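Local coordinates for protein biliverdin reductase (Synechocystis sp., PDB 5B3T) that probably reduces biliverdin with NADPH, a step of heme breakdown, binding the nucleotide on a Rossmann-fold domain, at residues R15-T21 against Q39-G45; R27-F32 against F287-E292. All blocks are in the same frame, centred on the assembly; numbering follows the deposited sequence.

Interaction 1 (R15-T21 against Q39-G45); sequences RVGIVGT and QLVSFWG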
ATOM      1  N   ARG A  15      -3.537 -22.596  -5.787  1.00 23.60           N
ATOM      2  CA  ARG A  15      -2.649 -22.290  -6.901  1.00 24.35           C
ATOM      3  C   ARG A  15      -2.656 -20.785  -7.138  1.00 22.19           C
ATOM      4  O   ARG A  15      -3.717 -20.189  -7.357  1.00 22.01           O
ATOM      5  CB  ARG A  15      -3.076 -23.056  -8.151  1.00 23.19           C
ATOM      6  CG  ARG A  15      -2.791 -24.548  -8.049  1.00 26.54           C
ATOM      7  CD  ARG A  15      -3.589 -25.345  -9.062  1.00 24.53           C
ATOM      8  NE  ARG A  15      -5.025 -25.146  -8.897  1.00 26.72           N
ATOM      9  CZ  ARG A  15      -5.936 -25.510  -9.794  1.00 27.92           C
ATOM     10  NH1 ARG A  15      -5.557 -26.098 -10.921  1.00 30.57           N
ATOM     11  NH2 ARG A  15      -7.223 -25.292  -9.565  1.00 28.02           N
ATOM     12  N   VAL A  16      -1.473 -20.177  -7.098  1.00 24.00           N
ATOM     13  CA  VAL A  16      -1.330 -18.728  -7.023  1.00 21.02           C
ATOM     14  C   VAL A  16      -0.622 -18.218  -8.268  1.00 20.63           C
ATOM     15  O   VAL A  16       0.381 -18.792  -8.707  1.00 22.28           O
ATOM     16  CB  VAL A  16      -0.555 -18.312  -5.755  1.00 20.83           C
ATOM     17  CG1 VAL A  16      -0.458 -16.794  -5.656  1.00 19.39           C
ATOM     18  CG2 VAL A  16      -1.215 -18.895  -4.516  1.00 22.10           C
ATOM     19  N   GLY A  17      -1.151 -17.143  -8.831  1.00 18.69           N
ATOM     20  CA  GLY A  17      -0.442 -16.353  -9.827  1.00 18.86           C
ATOM     21  C   GLY A  17      -0.169 -14.975  -9.266  1.00 19.24           C
ATOM     22  O   GLY A  17      -1.043 -14.368  -8.640  1.00 18.90           O
ATOM     23  N   ILE A  18       1.046 -14.481  -9.480  1.00 17.60           N
ATOM     24  CA  ILE A  18       1.500 -13.225  -8.896  1.00 17.30           C
ATOM     25  C   ILE A  18       1.683 -12.207 -10.013  1.00 17.21           C
ATOM     26  O   ILE A  18       2.491 -12.412 -10.924  1.00 17.66           O
ATOM     27  CB  ILE A  18       2.802 -13.412  -8.104  1.00 18.35           C
ATOM     28  CG1 ILE A  18       2.559 -14.308  -6.888  1.00 16.34           C
ATOM     29  CG2 ILE A  18       3.366 -12.067  -7.683  1.00 18.00           C
ATOM     30  CD1 ILE A  18       3.778 -14.497  -6.018  1.00 20.34           C
ATOM     31  N   VAL A  19       0.944 -11.107  -9.941  1.00 15.67           N
ATOM     32  CA  VAL A  19       1.084 -10.009 -10.891  1.00 16.57           C
ATOM     33  C   VAL A  19       1.977  -8.968 -10.223  1.00 17.43           C
ATOM     34  O   VAL A  19       1.526  -8.191  -9.379  1.00 14.34           O
ATOM     35  CB  VAL A  19      -0.270  -9.426 -11.297  1.00 15.78           C
ATOM     36  CG1 VAL A  19      -0.081  -8.309 -12.308  1.00 16.47           C
ATOM     37  CG2 VAL A  19      -1.163 -10.514 -11.868  1.00 16.60           C
ATOM     38  N   GLY A  20       3.253  -8.956 -10.600  1.00 17.21           N
ATOM     39  CA  GLY A  20       4.220  -8.074  -9.978  1.00 16.58           C
ATOM     40  C   GLY A  20       5.476  -8.806  -9.559  1.00 18.23           C
ATOM     41  O   GLY A  20       5.459 -10.024  -9.362  1.00 19.03           O
ATOM     42  N   THR A  21       6.582  -8.070  -9.426  1.00 16.29           N
ATOM     43  CA  THR A  21       7.860  -8.679  -9.084  1.00 18.97           C
ATOM     44  C   THR A  21       8.615  -7.897  -8.015  1.00 20.11           C
ATOM     45  O   THR A  21       9.771  -8.232  -7.730  1.00 19.64           O
ATOM     46  CB  THR A  21       8.746  -8.816 -10.333  1.00 20.35           C
ATOM     47  OG1 THR A  21       8.887  -7.535 -10.960  1.00 21.58           O
ATOM     48  CG2 THR A  21       8.137  -9.792 -11.328  1.00 22.18           C
ATOM     49  N   GLN A  39       0.700 -23.267  -3.756  1.00 25.26           N
ATOM     50  CA  GLN A  39       1.647 -23.576  -4.821  1.00 28.33           C
ATOM     51  C   GLN A  39       1.725 -22.382  -5.760  1.00 25.97           C
ATOM     52  O   GLN A  39       0.697 -21.933  -6.277  1.00 25.20           O
ATOM     53  CB  GLN A  39       1.216 -24.833  -5.583  1.00 28.37           C
ATOM     54  CG  GLN A  39       2.119 -25.216  -6.743  1.00 30.80           C
ATOM     55  CD  GLN A  39       3.449 -25.783  -6.287  1.00 35.94           C
ATOM     56  OE1 GLN A  39       3.535 -26.435  -5.247  1.00 41.76           O
ATOM     57  NE2 GLN A  39       4.494 -25.543  -7.071  1.00 39.61           N
ATOM     58  N   LEU A  40       2.933 -21.870  -5.979  1.00 23.84           N
ATOM     59  CA  LEU A  40       3.143 -20.773  -6.915  1.00 24.79           C
ATOM     60  C   LEU A  40       3.230 -21.338  -8.330  1.00 25.18           C
ATOM     61  O   LEU A  40       4.109 -22.155  -8.625  1.00 26.01           O
ATOM     62  CB  LEU A  40       4.410 -19.999  -6.549  1.00 25.46           C
ATOM     63  CG  LEU A  40       4.903 -18.888  -7.478  1.00 25.56           C
ATOM     64  CD1 LEU A  40       3.823 -17.847  -7.709  1.00 25.27           C
ATOM     65  CD2 LEU A  40       6.161 -18.240  -6.910  1.00 25.20           C
ATOM     66  N   VAL A  41       2.319 -20.913  -9.199  1.00 23.51           N
ATOM     67  CA  VAL A  41       2.198 -21.474 -10.542  1.00 25.05           C
ATOM     68  C   VAL A  41       2.782 -20.548 -11.601  1.00 24.68           C
ATOM     69  O   VAL A  41       3.535 -20.989 -12.470  1.00 23.82           O
ATOM     70  CB  VAL A  41       0.723 -21.813 -10.848  1.00 24.25           C
ATOM     71  CG1 VAL A  41       0.549 -22.148 -12.324  1.00 26.59           C
ATOM     72  CG2 VAL A  41       0.245 -22.955  -9.965  1.00 25.58           C
ATOM     73  N   SER A  42       2.441 -19.261 -11.561  1.00 22.74           N
ATOM     74  CA  SER A  42       2.897 -18.335 -12.588  1.00 22.49           C
ATOM     75  C   SER A  42       3.076 -16.948 -11.987  1.00 20.72           C
ATOM     76  O   SER A  42       2.685 -16.682 -10.848  1.00 19.77           O
ATOM     77  CB  SER A  42       1.926 -18.285 -13.772  1.00 21.70           C
ATOM     78  OG  SER A  42       0.641 -17.854 -13.361  1.00 23.68           O
ATOM     79  N   PHE A  43       3.680 -16.062 -12.773  1.00 20.87           N
ATOM     80  CA  PHE A  43       3.802 -14.663 -12.394  1.00 20.42           C
ATOM     81  C   PHE A  43       3.927 -13.825 -13.659  1.00 21.11           C
ATOM     82  O   PHE A  43       4.161 -14.343 -14.753  1.00 22.26           O
ATOM     83  CB  PHE A  43       4.990 -14.425 -11.456  1.00 19.73           C
ATOM     84  CG  PHE A  43       6.301 -14.264 -12.167  1.00 21.67           C
ATOM     85  CD1 PHE A  43       7.011 -15.373 -12.595  1.00 24.19           C
ATOM     86  CD2 PHE A  43       6.826 -13.004 -12.409  1.00 20.89           C
ATOM     87  CE1 PHE A  43       8.218 -15.229 -13.252  1.00 24.02           C
ATOM     88  CE2 PHE A  43       8.033 -12.853 -13.066  1.00 23.01           C
ATOM     89  CZ  PHE A  43       8.730 -13.967 -13.487  1.00 23.77           C
ATOM     90  N   TRP A  44       3.759 -12.515 -13.489  1.00 18.33           N
ATOM     91  CA  TRP A  44       3.936 -11.546 -14.560  1.00 18.08           C
ATOM     92  C   TRP A  44       4.705 -10.355 -14.011  1.00 18.97           C
ATOM     93  O   TRP A  44       4.451  -9.908 -12.889  1.00 17.32           O
ATOM     94  CB  TRP A  44       2.586 -11.088 -15.140  1.00 17.17           C
ATOM     95  CG  TRP A  44       2.679  -9.993 -16.177  1.00 19.52           C
ATOM     96  CD1 TRP A  44       2.823 -10.151 -17.526  1.00 18.80           C
ATOM     97  CD2 TRP A  44       2.610  -8.579 -15.945  1.00 19.10           C
ATOM     98  NE1 TRP A  44       2.857  -8.924 -18.146  1.00 18.96           N
ATOM     99  CE2 TRP A  44       2.729  -7.943 -17.198  1.00 18.63           C
ATOM    100  CE3 TRP A  44       2.466  -7.789 -14.800  1.00 18.50           C
ATOM    101  CZ2 TRP A  44       2.708  -6.556 -17.338  1.00 18.28           C
ATOM    102  CZ3 TRP A  44       2.445  -6.412 -14.941  1.00 18.04           C
ATOM    103  CH2 TRP A  44       2.565  -5.810 -16.200  1.00 19.21           C
ATOM    104  N   GLY A  45       5.656  -9.860 -14.797  1.00 18.19           N
ATOM    105  CA  GLY A  45       6.387  -8.659 -14.448  1.00 18.74           C
ATOM    106  C   GLY A  45       6.258  -7.615 -15.536  1.00 19.84           C
ATOM    107  O   GLY A  45       5.999  -7.953 -16.694  1.00 19.49           O
TER
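Val-19 and Trp-44 lie on one face of a parallel strand pair: with CG1 anti to the backbone N (chi1 -179°), Val-19 sets that methyl against the six-membered part of the indole, 3.6 Å from Trp-44 CE3. On the other face Ile-18 CD1 meets Leu-40 CD1 at 3.8 Å, the side chains crossing at about a right angle. On this face too, Phe-43 stands with CG between its backbone N and carbonyl carbon (chi1 83°), bringing Phe-43 CE2 within 3.5 Å of Thr-21 CG2. Five backbone hydrogen bonds hold the strands, beginning with Val-16 N donating to Gln-39 O (2.9 Å) and ending with Gly-20 N donating to Trp-44 O (2.8 Å). The register slips by one residue after Val-16, a beta bulge in which Val-41 N bonds to Val-16 O and Val-41 CG2 packs alongside Arg-15 CB. Just past strand 15-19, Gly-20 (phi 131°), where a CB would crowd Val-19 O, leads into Thr-21, an NADP(+)-binding residue. Helix 23-34 of this beta-alpha-beta unit packs on Val-16, Ile-18 and Leu-40, helix 48-58 on Thr-21 and Phe-43, helix 66-70 on Val-19 and Trp-44, and strand 77-80 pairs with strand 14-19.

Interaction 2 (R27-F32 against F287-E292); sequences RRAEVF and FRQDTE. With PO4 (phosphate ion), chain E.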
ATOM      1  N   ARG A  27       7.821 -11.153  -1.106  1.00 17.63           N
ATOM      2  CA  ARG A  27       7.450 -11.647   0.217  1.00 18.66           C
ATOM      3  C   ARG A  27       6.291 -12.633   0.137  1.00 19.10           C
ATOM      4  O   ARG A  27       6.304 -13.671   0.809  1.00 18.49           O
ATOM      5  CB  ARG A  27       7.092 -10.480   1.138  1.00 19.82           C
ATOM      6  CG  ARG A  27       8.258  -9.564   1.460  1.00 20.21           C
ATOM      7  CD  ARG A  27       9.433 -10.363   1.985  1.00 21.48           C
ATOM      8  NE  ARG A  27      10.476  -9.514   2.547  1.00 27.44           N
ATOM      9  CZ  ARG A  27      11.722  -9.920   2.770  1.00 24.96           C
ATOM     10  NH1 ARG A  27      12.076 -11.159   2.460  1.00 24.98           N
ATOM     11  NH2 ARG A  27      12.615  -9.086   3.287  1.00 24.85           N
ATOM     12  N   ARG A  28       5.278 -12.323  -0.675  1.00 18.11           N
ATOM     13  CA  ARG A  28       4.166 -13.251  -0.859  1.00 18.89           C
ATOM     14  C   ARG A  28       4.646 -14.554  -1.486  1.00 20.00           C
ATOM     15  O   ARG A  28       4.250 -15.645  -1.060  1.00 20.98           O
ATOM     16  CB  ARG A  28       3.083 -12.609  -1.728  1.00 17.90           C
ATOM     17  CG  ARG A  28       2.454 -11.352  -1.144  1.00 18.83           C
ATOM     18  CD  ARG A  28       1.440 -11.662  -0.060  1.00 16.12           C
ATOM     19  NE  ARG A  28       0.707 -10.461   0.335  1.00 15.14           N
ATOM     20  CZ  ARG A  28      -0.225 -10.430   1.281  1.00 17.67           C
ATOM     21  NH1 ARG A  28      -0.546 -11.536   1.937  1.00 16.90           N
ATOM     22  NH2 ARG A  28      -0.841  -9.290   1.570  1.00 17.62           N
ATOM     23  N   ALA A  29       5.505 -14.455  -2.505  1.00 18.55           N
ATOM     24  CA  ALA A  29       6.003 -15.650  -3.180  1.00 20.53           C
ATOM     25  C   ALA A  29       6.776 -16.545  -2.221  1.00 21.02           C
ATOM     26  O   ALA A  29       6.662 -17.774  -2.281  1.00 21.51           O
ATOM     27  CB  ALA A  29       6.883 -15.256  -4.366  1.00 20.19           C
ATOM     28  N   GLU A  30       7.568 -15.944  -1.330  1.00 20.65           N
ATOM     29  CA  GLU A  30       8.350 -16.736  -0.385  1.00 22.31           C
ATOM     30  C   GLU A  30       7.450 -17.583   0.508  1.00 22.86           C
ATOM     31  O   GLU A  30       7.735 -18.763   0.745  1.00 23.37           O
ATOM     32  CB  GLU A  30       9.243 -15.820   0.452  1.00 22.18           C
ATOM     33  CG  GLU A  30      10.389 -15.187  -0.329  1.00 22.15           C
ATOM     34  CD  GLU A  30      11.119 -14.109   0.453  1.00 22.68           C
ATOM     35  OE1 GLU A  30      10.566 -13.614   1.458  1.00 24.27           O
ATOM     36  OE2 GLU A  30      12.250 -13.756   0.060  1.00 23.10           O
ATOM     37  N   VAL A  31       6.349 -17.010   0.994  1.00 21.61           N
ATOM     38  CA  VAL A  31       5.480 -17.741   1.912  1.00 22.44           C
ATOM     39  C   VAL A  31       4.589 -18.725   1.163  1.00 23.31           C
ATOM     40  O   VAL A  31       4.335 -19.835   1.643  1.00 24.40           O
ATOM     41  CB  VAL A  31       4.657 -16.752   2.760  1.00 22.50           C
ATOM     42  CG1 VAL A  31       3.725 -17.505   3.702  1.00 22.50           C
ATOM     43  CG2 VAL A  31       5.581 -15.825   3.544  1.00 22.09           C
ATOM     44  N   PHE A  32       4.093 -18.339  -0.016  1.00 21.71           N
ATOM     45  CA  PHE A  32       3.255 -19.244  -0.798  1.00 23.75           C
ATOM     46  C   PHE A  32       3.998 -20.524  -1.154  1.00 25.10           C
ATOM     47  O   PHE A  32       3.419 -21.617  -1.119  1.00 25.23           O
ATOM     48  CB  PHE A  32       2.758 -18.547  -2.066  1.00 21.09           C
ATOM     49  CG  PHE A  32       1.562 -17.675  -1.847  1.00 21.60           C
ATOM     50  CD1 PHE A  32       0.486 -18.136  -1.116  1.00 21.07           C
ATOM     51  CD2 PHE A  32       1.512 -16.396  -2.377  1.00 19.64           C
ATOM     52  CE1 PHE A  32      -0.623 -17.344  -0.911  1.00 20.60           C
ATOM     53  CE2 PHE A  32       0.405 -15.598  -2.174  1.00 19.57           C
ATOM     54  CZ  PHE A  32      -0.663 -16.071  -1.442  1.00 19.12           C
ATOM     55  N   PHE A 287       3.918  -9.755   6.437  1.00 17.29           N
ATOM     56  CA  PHE A 287       3.452 -10.372   5.198  1.00 17.96           C
ATOM     57  C   PHE A 287       3.158 -11.852   5.398  1.00 17.78           C
ATOM     58  O   PHE A 287       2.178 -12.375   4.855  1.00 16.53           O
ATOM     59  CB  PHE A 287       4.484 -10.188   4.083  1.00 15.20           C
ATOM     60  CG  PHE A 287       4.250  -8.974   3.229  1.00 16.62           C
ATOM     61  CD1 PHE A 287       3.125  -8.886   2.425  1.00 15.72           C
ATOM     62  CD2 PHE A 287       5.158  -7.929   3.218  1.00 16.84           C
ATOM     63  CE1 PHE A 287       2.902  -7.772   1.634  1.00 17.02           C
ATOM     64  CE2 PHE A 287       4.944  -6.809   2.426  1.00 17.22           C
ATOM     65  CZ  PHE A 287       3.814  -6.731   1.635  1.00 16.46           C
ATOM     66  N   ARG A 288       3.997 -12.544   6.173  1.00 16.49           N
ATOM     67  CA  ARG A 288       3.790 -13.972   6.387  1.00 19.40           C
ATOM     68  C   ARG A 288       2.504 -14.233   7.160  1.00 20.37           C
ATOM     69  O   ARG A 288       1.709 -15.103   6.784  1.00 19.54           O
ATOM     70  CB  ARG A 288       4.986 -14.583   7.116  1.00 21.21           C
ATOM     71  CG  ARG A 288       4.802 -16.069   7.399  1.00 24.67           C
ATOM     72  CD  ARG A 288       6.047 -16.706   7.983  1.00 28.15           C
ATOM     73  NE  ARG A 288       5.851 -18.135   8.208  1.00 29.86           N
ATOM     74  CZ  ARG A 288       6.837 -19.019   8.321  1.00 34.72           C
ATOM     75  NH1 ARG A 288       8.099 -18.623   8.229  1.00 34.52           N
ATOM     76  NH2 ARG A 288       6.560 -20.300   8.523  1.00 37.16           N
ATOM     77  N   GLN A 289       2.281 -13.490   8.248  1.00 18.22           N
ATOM     78  CA  GLN A 289       1.052 -13.664   9.017  1.00 20.90           C
ATOM     79  C   GLN A 289      -0.178 -13.389   8.160  1.00 19.74           C
ATOM     80  O   GLN A 289      -1.179 -14.109   8.248  1.00 20.85           O
ATOM     81  CB  GLN A 289       1.060 -12.753  10.246  1.00 21.27           C
ATOM     82  CG  GLN A 289       2.178 -13.047  11.237  1.00 23.95           C
ATOM     83  CD  GLN A 289       2.323 -14.531  11.529  1.00 31.98           C
ATOM     84  OE1 GLN A 289       3.385 -15.117  11.312  1.00 36.06           O
ATOM     85  NE2 GLN A 289       1.254 -15.145  12.021  1.00 30.95           N
ATOM     86  N   ASP A 290      -0.121 -12.353   7.320  1.00 17.97           N
ATOM     87  CA  ASP A 290      -1.260 -12.047   6.461  1.00 17.81           C
ATOM     88  C   ASP A 290      -1.467 -13.131   5.411  1.00 18.57           C
ATOM     89  O   ASP A 290      -2.604 -13.545   5.157  1.00 16.75           O
ATOM     90  CB  ASP A 290      -1.072 -10.688   5.795  1.00 18.67           C
ATOM     91  CG  ASP A 290      -2.315 -10.231   5.060  1.00 20.63           C
ATOM     92  OD1 ASP A 290      -3.247  -9.729   5.724  1.00 21.15           O
ATOM     93  OD2 ASP A 290      -2.363 -10.380   3.820  1.00 20.29           O
ATOM     94  N   THR A 291      -0.382 -13.604   4.795  1.00 17.79           N
ATOM     95  CA  THR A 291      -0.502 -14.677   3.813  1.00 18.64           C
ATOM     96  C   THR A 291      -1.070 -15.938   4.450  1.00 19.28           C
ATOM     97  O   THR A 291      -1.930 -16.606   3.864  1.00 18.13           O
ATOM     98  CB  THR A 291       0.857 -14.971   3.176  1.00 17.77           C
ATOM     99  OG1 THR A 291       1.371 -13.780   2.575  1.00 16.53           O
ATOM    100  CG2 THR A 291       0.721 -16.050   2.107  1.00 19.60           C
ATOM    101  N   GLU A 292      -0.608 -16.275   5.656  1.00 18.35           N
ATOM    102  CA  GLU A 292      -1.110 -17.468   6.328  1.00 19.75           C
ATOM    103  C   GLU A 292      -2.573 -17.305   6.725  1.00 21.24           C
ATOM    104  O   GLU A 292      -3.341 -18.274   6.687  1.00 22.00           O
ATOM    105  CB  GLU A 292      -0.239 -17.789   7.543  1.00 20.18           C
ATOM    106  CG  GLU A 292       1.161 -18.253   7.165  1.00 22.33           C
ATOM    107  CD  GLU A 292       2.056 -18.492   8.367  1.00 24.00           C
ATOM    108  OE1 GLU A 292       1.694 -18.063   9.481  1.00 23.42           O
ATOM    109  OE2 GLU A 292       3.126 -19.114   8.192  1.00 26.00           O
TER
HETATM  110  P   PO4 E 403       9.767 -22.179   8.382  1.00 55.13           P
HETATM  111  O1  PO4 E 403      10.484 -22.635   9.631  1.00 48.66           O
HETATM  112  O2  PO4 E 403      10.190 -23.039   7.216  1.00 54.44           O
HETATM  113  O3  PO4 E 403      10.118 -20.738   8.097  1.00 47.66           O
HETATM  114  O4  PO4 E 403       8.276 -22.302   8.586  1.00 51.72           O
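Arg-28 grips Asp-290 end-on, NH1 and NH2 each 2.9 Å from the single oxygen Asp-290 OD2, which lies in the guanidinium plane. The arginine chain, with CG anti to its carbonyl carbon, bends at chi2 (-78°), which carries the guanidinium across to segment 287-292. The carboxylate plane is turned 67° from the guanidinium: NH1 uses the anti lone pair of OD2, whereas NH2 comes from above the carboxylate. NH1 also donates to Thr-291 OG1 at 3.0 Å. One guanidinium face receives Phe-287 CD1, the phenyl ring presenting its edge. The other branch of Thr-291, CG2, makes a CH-pi contact over the Phe-32 ring, 3.9 Å from its centroid, and touches Val-31 CG1. Segments 27-32 and 287-292 cross at -57°. In the second shell, Thr-291 OG1 bonds to Phe-287 O at 2.8 Å, while His-129 holds Asp-290 OD1. Toward solvent, Arg-288 packs its CB on Val-31 CG2, pairs through NE with Glu-292 OE2, and binds a phosphate, probably from the crystallisation liquor. Were Arg-28 an alanine, the Asp-290 carboxylate would probably lose its cationic mate and a gap open beside the Phe-287 ring. With both charges buried, mutual neutralisation probably favours the ionised pair linking the Rossmann and C-terminal family regions.

In the fold
Helix 23-34 ties the two contacts together: it connects the strands of interaction 1, and in interaction 2 it supplies segment 27-32, meeting helix 283-300 from far along the chain. Their centres lie 13 Å apart, and direct packing joins them: Ile-18 CD1 is 3.6 Å from Ala-29 CB, and Val-16 CG1 is 3.8 Å from Phe-32 CE2. Interaction 1 is the more buried, nine of its fourteen touching residues being buried, and it combines main-chain bonding with apolar side chains on both sheet faces. Interaction 2 is only partly buried; its polar bonds across the segments come from side chains, with a salt bridge inside and an arginine-bound phosphate at its exposed margin.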